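Local coordinates for probable hydrolase (Pseudomonas aeruginosa, PDB 7AL6), which is of uncertain function but probably acts as a hydrolase, perhaps a lipolytic one, of the alpha/beta hydrolase superfamily, at residues Ala112-Asp126 and Ser224-Met238. Numbering follows the deposited sequence. Where two conformers were deposited one is given.
Sequences AGALPERIERLALID and SVECPVSLVLAEQGM. With EDO (1,2-ethanediol), chain H.
Pro228 CG sits over one face of the Arg121 guanidinium, 3.5 Å from NH2, the two side chains crossing at a slant. NH2 also hydrogen-bonds to O of the preceding Glu120, from above the carbonyl plane; NH1 reaches the C-terminal carboxylate of Arg286. The Asp126 carboxylate is approached differently at each oxygen. Ala234 N comes to OD1 from above the plane, 53° out of it, whereas Met238 N binds OD2 on the syn side at 2.9 Å. A water bridges OD1 to Ala234 O. Asp126 thereby ties the end of strand 119-125 to the type I turn 234-237, whose last residue, Gly237, is the N-cap of helix 238-241. OD2 is also hydrogen-bonded to His263 ND1. With Ser102 on what appears to be a GxSxG nucleophile elbow, the arrangement resembles the Ser-His-Asp triad of alpha/beta hydrolases, consistent with Asp126 being its acid. Between these ends, strands 119-125 and 229-234 run parallel in the central sheet, 6° apart, joined by five backbone bonds from Leu122 N to Pro228 O through Asp126 N to Val232 O. Leu122, Leu124, Val229 and Leu231 share one face, where Leu122 and Leu124 pack on helix 103-114. With CG anti to the carbonyl carbon (chi1 -50°), Leu124 sets CD1 3.8 Å from Val229 CG1; its CB lies 3.7 Å from Leu231 CD1.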
loop_
_atom_site.group_PDB
_atom_site.type_symbol
_atom_site.label_atom_id
_atom_site.label_comp_id
_atom_site.label_asym_id
_atom_site.label_seq_id
_atom_site.Cartn_x
_atom_site.Cartn_y
_atom_site.Cartn_z
ATOM N N ALA A 112 19.186 -12.124 -19.233
ATOM C CA ALA A 112 20.149 -12.158 -20.351
ATOM C C ALA A 112 19.439 -12.721 -21.579
ATOM O O ALA A 112 19.621 -12.201 -22.649
ATOM C CB ALA A 112 21.363 -12.949 -19.982
ATOM N N GLY A 113 18.611 -13.729 -21.398
ATOM C CA GLY A 113 17.885 -14.316 -22.509
ATOM C C GLY A 113 16.757 -13.436 -23.012
ATOM O O GLY A 113 16.463 -13.418 -24.214
ATOM N N ALA A 114 16.114 -12.688 -22.112
ATOM C CA ALA A 114 14.951 -11.899 -22.503
ATOM C C ALA A 114 15.344 -10.558 -23.089
ATOM O O ALA A 114 14.676 -10.075 -24.007
ATOM C CB ALA A 114 14.024 -11.676 -21.293
ATOM N N LEU A 115 16.374 -9.918 -22.537
ATOM C CA LEU A 115 16.828 -8.599 -22.968
ATOM C C LEU A 115 18.321 -8.635 -23.272
ATOM O O LEU A 115 19.132 -7.956 -22.621
ATOM C CB LEU A 115 16.516 -7.559 -21.896
ATOM C CG LEU A 115 15.044 -7.145 -21.825
ATOM C CD1 LEU A 115 14.881 -6.091 -20.707
ATOM C CD2 LEU A 115 14.582 -6.591 -23.190
ATOM N N PRO A 116 18.762 -9.369 -24.303
ATOM C CA PRO A 116 20.181 -9.489 -24.596
ATOM C C PRO A 116 20.852 -8.135 -24.879
ATOM O O PRO A 116 21.949 -7.993 -24.553
ATOM C CB PRO A 116 20.269 -10.445 -25.780
ATOM C CG PRO A 116 18.871 -10.580 -26.285
ATOM C CD PRO A 116 17.944 -10.164 -25.170
ATOM N N GLU A 117 20.112 -7.143 -25.354
ATOM C CA GLU A 117 20.608 -5.781 -25.674
ATOM C C GLU A 117 21.226 -5.119 -24.420
ATOM O O GLU A 117 22.122 -4.343 -24.590
ATOM C CB GLU A 117 19.468 -4.958 -26.294
ATOM C CG GLU A 117 18.446 -4.474 -25.263
ATOM C CD GLU A 117 17.006 -4.106 -25.569
ATOM O OE1 GLU A 117 16.429 -4.660 -26.489
ATOM O OE2 GLU A 117 16.456 -3.317 -24.803
ATOM N N ARG A 118 20.738 -5.383 -23.208
ATOM C CA ARG A 118 21.174 -4.752 -21.949
ATOM C C ARG A 118 22.311 -5.470 -21.223
ATOM O O ARG A 118 22.950 -4.824 -20.470
ATOM C CB ARG A 118 20.016 -4.751 -20.951
ATOM C CG ARG A 118 18.709 -4.175 -21.459
ATOM C CD ARG A 118 18.720 -2.702 -21.797
ATOM N NE ARG A 118 19.155 -1.842 -20.720
ATOM C CZ ARG A 118 18.366 -1.121 -19.940
ATOM N NH1 ARG A 118 18.896 -0.383 -18.990
ATOM N NH2 ARG A 118 17.063 -1.123 -20.109
ATOM N N ILE A 119 22.588 -6.735 -21.475
ATOM C CA ILE A 119 23.469 -7.487 -20.581
ATOM C C ILE A 119 24.812 -7.733 -21.268
ATOM O O ILE A 119 24.888 -8.410 -22.305
ATOM C CB ILE A 119 22.831 -8.822 -20.164
ATOM C CG1 ILE A 119 21.463 -8.625 -19.553
ATOM C CG2 ILE A 119 23.757 -9.535 -19.196
ATOM C CD1 ILE A 119 21.450 -7.602 -18.373
ATOM N N GLU A 120 25.872 -7.196 -20.694
ATOM C CA GLU A 120 27.166 -7.290 -21.352
ATOM C C GLU A 120 27.859 -8.640 -21.092
ATOM O O GLU A 120 28.450 -9.205 -22.010
ATOM C CB GLU A 120 28.061 -6.154 -20.901
ATOM C CG GLU A 120 27.575 -4.779 -21.348
ATOM C CD GLU A 120 28.514 -3.656 -20.950
ATOM O OE1 GLU A 120 29.180 -3.127 -21.873
ATOM O OE2 GLU A 120 28.572 -3.289 -19.737
ATOM N N ARG A 121 27.829 -9.112 -19.850
ATOM C CA ARG A 121 28.477 -10.358 -19.386
ATOM C C ARG A 121 27.675 -11.021 -18.253
ATOM O O ARG A 121 26.980 -10.324 -17.551
ATOM C CB ARG A 121 29.889 -10.036 -18.892
ATOM C CG ARG A 121 30.743 -9.210 -19.842
ATOM C CD ARG A 121 31.568 -10.071 -20.769
ATOM N NE ARG A 121 32.511 -9.383 -21.633
ATOM C CZ ARG A 121 32.233 -8.891 -22.826
ATOM N NH1 ARG A 121 33.186 -8.332 -23.533
ATOM N NH2 ARG A 121 31.019 -8.950 -23.318
ATOM N N LEU A 122 27.791 -12.335 -18.095
ATOM C CA LEU A 122 27.169 -13.085 -16.982
ATOM C C LEU A 122 28.252 -13.836 -16.203
ATOM O O LEU A 122 28.973 -14.585 -16.825
ATOM C CB LEU A 122 26.188 -14.128 -17.506
ATOM C CG LEU A 122 24.818 -13.674 -17.958
ATOM C CD1 LEU A 122 23.871 -14.849 -17.913
ATOM C CD2 LEU A 122 24.295 -12.526 -17.124
ATOM N N ALA A 123 28.357 -13.649 -14.896
ATOM C CA ALA A 123 29.225 -14.433 -14.002
ATOM C C ALA A 123 28.253 -15.202 -13.107
ATOM O O ALA A 123 27.514 -14.579 -12.370
ATOM C CB ALA A 123 30.178 -13.561 -13.250
ATOM N N LEU A 124 28.246 -16.517 -13.210
ATOM C CA LEU A 124 27.276 -17.354 -12.516
ATOM C C LEU A 124 27.994 -18.243 -11.508
ATOM O O LEU A 124 29.015 -18.864 -11.840
ATOM C CB LEU A 124 26.485 -18.180 -13.498
ATOM C CG LEU A 124 25.858 -17.430 -14.679
ATOM C CD1 LEU A 124 25.148 -18.395 -15.593
ATOM C CD2 LEU A 124 24.867 -16.360 -14.202
ATOM N N ILE A 125 27.448 -18.320 -10.298
ATOM C CA ILE A 125 27.987 -19.202 -9.235
ATOM C C ILE A 125 26.974 -20.317 -8.929
ATOM O O ILE A 125 25.950 -20.028 -8.326
ATOM C CB ILE A 125 28.371 -18.432 -7.965
ATOM C CG1 ILE A 125 29.309 -17.265 -8.253
ATOM C CG2 ILE A 125 28.966 -19.373 -6.948
ATOM C CD1 ILE A 125 29.524 -16.367 -7.082
ATOM N N ASP A 126 27.232 -21.534 -9.396
ATOM C CA ASP A 126 26.496 -22.767 -9.059
ATOM C C ASP A 126 24.992 -22.665 -9.292
ATOM O O ASP A 126 24.281 -23.153 -8.475
ATOM C CB ASP A 126 26.789 -23.157 -7.619
ATOM C CG ASP A 126 26.859 -24.655 -7.438
ATOM O OD1 ASP A 126 27.517 -25.272 -8.228
ATOM O OD2 ASP A 126 26.230 -25.151 -6.540
ATOM N N SER A 224 19.056 -18.736 -25.471
ATOM C CA SER A 224 18.858 -17.330 -25.892
ATOM C C SER A 224 19.918 -16.386 -25.317
ATOM O O SER A 224 19.948 -15.271 -25.755
ATOM C CB SER A 224 17.486 -16.862 -25.571
ATOM O OG SER A 224 16.566 -17.434 -26.463
ATOM N N VAL A 225 20.725 -16.804 -24.356
ATOM C CA VAL A 225 21.777 -15.915 -23.800
ATOM C C VAL A 225 22.727 -15.576 -24.957
ATOM O O VAL A 225 23.130 -16.482 -25.652
ATOM C CB VAL A 225 22.523 -16.553 -22.622
ATOM C CG1 VAL A 225 23.748 -15.756 -22.251
ATOM C CG2 VAL A 225 21.623 -16.735 -21.419
ATOM N N GLU A 226 23.063 -14.317 -25.167
ATOM C CA GLU A 226 23.926 -13.916 -26.290
ATOM C C GLU A 226 25.303 -13.497 -25.798
ATOM O O GLU A 226 26.201 -13.500 -26.605
ATOM C CB GLU A 226 23.317 -12.752 -27.058
ATOM C CG GLU A 226 21.947 -13.031 -27.618
ATOM C CD GLU A 226 21.393 -11.927 -28.488
ATOM O OE1 GLU A 226 22.102 -11.030 -28.777
ATOM O OE2 GLU A 226 20.268 -12.005 -28.860
ATOM N N CYS A 227 25.471 -13.246 -24.509
ATOM C CA CYS A 227 26.704 -12.673 -24.020
ATOM C C CYS A 227 27.663 -13.727 -23.507
ATOM O O CYS A 227 27.283 -14.870 -23.261
ATOM C CB CYS A 227 26.425 -11.661 -22.898
ATOM S SG CYS A 227 25.669 -12.452 -21.438
ATOM N N PRO A 228 28.931 -13.360 -23.352
ATOM C CA PRO A 228 29.886 -14.246 -22.689
ATOM C C PRO A 228 29.396 -14.595 -21.299
ATOM O O PRO A 228 28.858 -13.751 -20.584
ATOM C CB PRO A 228 31.173 -13.414 -22.628
ATOM C CG PRO A 228 31.042 -12.431 -23.780
ATOM C CD PRO A 228 29.559 -12.132 -23.866
ATOM N N VAL A 229 29.610 -15.848 -20.916
ATOM C CA VAL A 229 29.150 -16.381 -19.641
ATOM C C VAL A 229 30.311 -17.115 -18.983
ATOM O O VAL A 229 30.981 -17.929 -19.632
ATOM C CB VAL A 229 27.961 -17.338 -19.805
ATOM C CG1 VAL A 229 27.629 -17.984 -18.455
ATOM C CG2 VAL A 229 26.740 -16.658 -20.365
ATOM N N SER A 230 30.552 -16.825 -17.701
ATOM C CA SER A 230 31.466 -17.587 -16.860
ATOM C C SER A 230 30.677 -18.299 -15.762
ATOM O O SER A 230 30.035 -17.656 -14.913
ATOM C CB SER A 230 32.513 -16.668 -16.269
ATOM O OG SER A 230 33.489 -17.404 -15.532
ATOM N N LEU A 231 30.721 -19.619 -15.772
ATOM C CA LEU A 231 30.024 -20.430 -14.789
ATOM C C LEU A 231 30.980 -21.149 -13.831
ATOM O O LEU A 231 31.867 -21.914 -14.254
ATOM C CB LEU A 231 29.125 -21.438 -15.485
ATOM C CG LEU A 231 28.385 -22.420 -14.584
ATOM C CD1 LEU A 231 27.392 -21.780 -13.606
ATOM C CD2 LEU A 231 27.688 -23.387 -15.492
ATOM N N VAL A 232 30.749 -20.957 -12.530
ATOM C CA VAL A 232 31.505 -21.652 -11.483
ATOM C C VAL A 232 30.647 -22.772 -10.932
ATOM O O VAL A 232 29.462 -22.577 -10.615
ATOM C CB VAL A 232 31.951 -20.698 -10.375
ATOM C CG1 VAL A 232 32.388 -21.501 -9.127
ATOM C CG2 VAL A 232 33.079 -19.818 -10.900
ATOM N N LEU A 233 31.251 -23.952 -10.819
ATOM C CA LEU A 233 30.574 -25.180 -10.421
ATOM C C LEU A 233 31.268 -25.702 -9.179
ATOM O O LEU A 233 32.469 -25.967 -9.222
ATOM C CB LEU A 233 30.646 -26.224 -11.535
ATOM C CG LEU A 233 29.956 -25.708 -12.797
ATOM C CD1 LEU A 233 30.436 -26.442 -14.010
ATOM C CD2 LEU A 233 28.454 -25.860 -12.606
ATOM N N ALA A 234 30.530 -25.746 -8.080
ATOM C CA ALA A 234 31.022 -26.199 -6.771
ATOM C C ALA A 234 31.112 -27.726 -6.809
ATOM O O ALA A 234 30.107 -28.322 -7.107
ATOM C CB ALA A 234 30.110 -25.737 -5.675
ATOM N N GLU A 235 32.209 -28.312 -6.354
ATOM C CA GLU A 235 32.275 -29.859 -6.466
ATOM C C GLU A 235 31.116 -30.665 -5.712
ATOM O O GLU A 235 30.499 -31.712 -6.033
ATOM C CB GLU A 235 33.515 -30.294 -5.693
ATOM C CG GLU A 235 33.753 -31.791 -5.744
ATOM C CD GLU A 235 35.096 -32.263 -5.213
ATOM O OE1 GLU A 235 35.286 -33.489 -5.107
ATOM O OE2 GLU A 235 35.950 -31.415 -4.916
ATOM N N GLN A 236 30.747 -30.076 -4.588
ATOM C CA GLN A 236 29.691 -30.538 -3.666
ATOM C C GLN A 236 28.403 -29.713 -3.787
ATOM O O GLN A 236 27.572 -29.846 -2.908
ATOM C CB GLN A 236 30.258 -30.580 -2.258
ATOM C CG GLN A 236 31.048 -31.846 -2.023
ATOM C CD GLN A 236 31.593 -31.905 -0.627
ATOM O OE1 GLN A 236 32.619 -31.319 -0.330
ATOM N NE2 GLN A 236 30.894 -32.610 0.243
ATOM N N GLY A 237 28.229 -28.906 -4.831
ATOM C CA GLY A 237 27.017 -28.133 -5.031
ATOM C C GLY A 237 26.085 -28.743 -6.065
ATOM O O GLY A 237 25.797 -29.945 -6.020
ATOM N N MET A 238 25.643 -27.909 -7.018
ATOM C CA MET A 238 24.652 -28.276 -8.038
ATOM C C MET A 238 24.881 -29.621 -8.719
ATOM O O MET A 238 23.958 -30.434 -8.830
ATOM C CB MET A 238 24.646 -27.179 -9.107
ATOM C CG MET A 238 23.971 -27.513 -10.433
ATOM S SD MET A 238 23.663 -25.988 -11.410
ATOM C CE MET A 238 25.290 -25.561 -11.973
HETATM C C1 EDO H . 32.555 -16.413 -22.654
HETATM O O1 EDO H . 33.407 -16.080 -23.719
HETATM C C2 EDO H . 31.910 -17.727 -22.830
HETATM O O2 EDO H . 30.538 -17.740 -22.981
HETATM O O HOH W 1 22.418 -12.262 -23.478
HETATM O O HOH W 2 27.896 -27.998 -8.506
#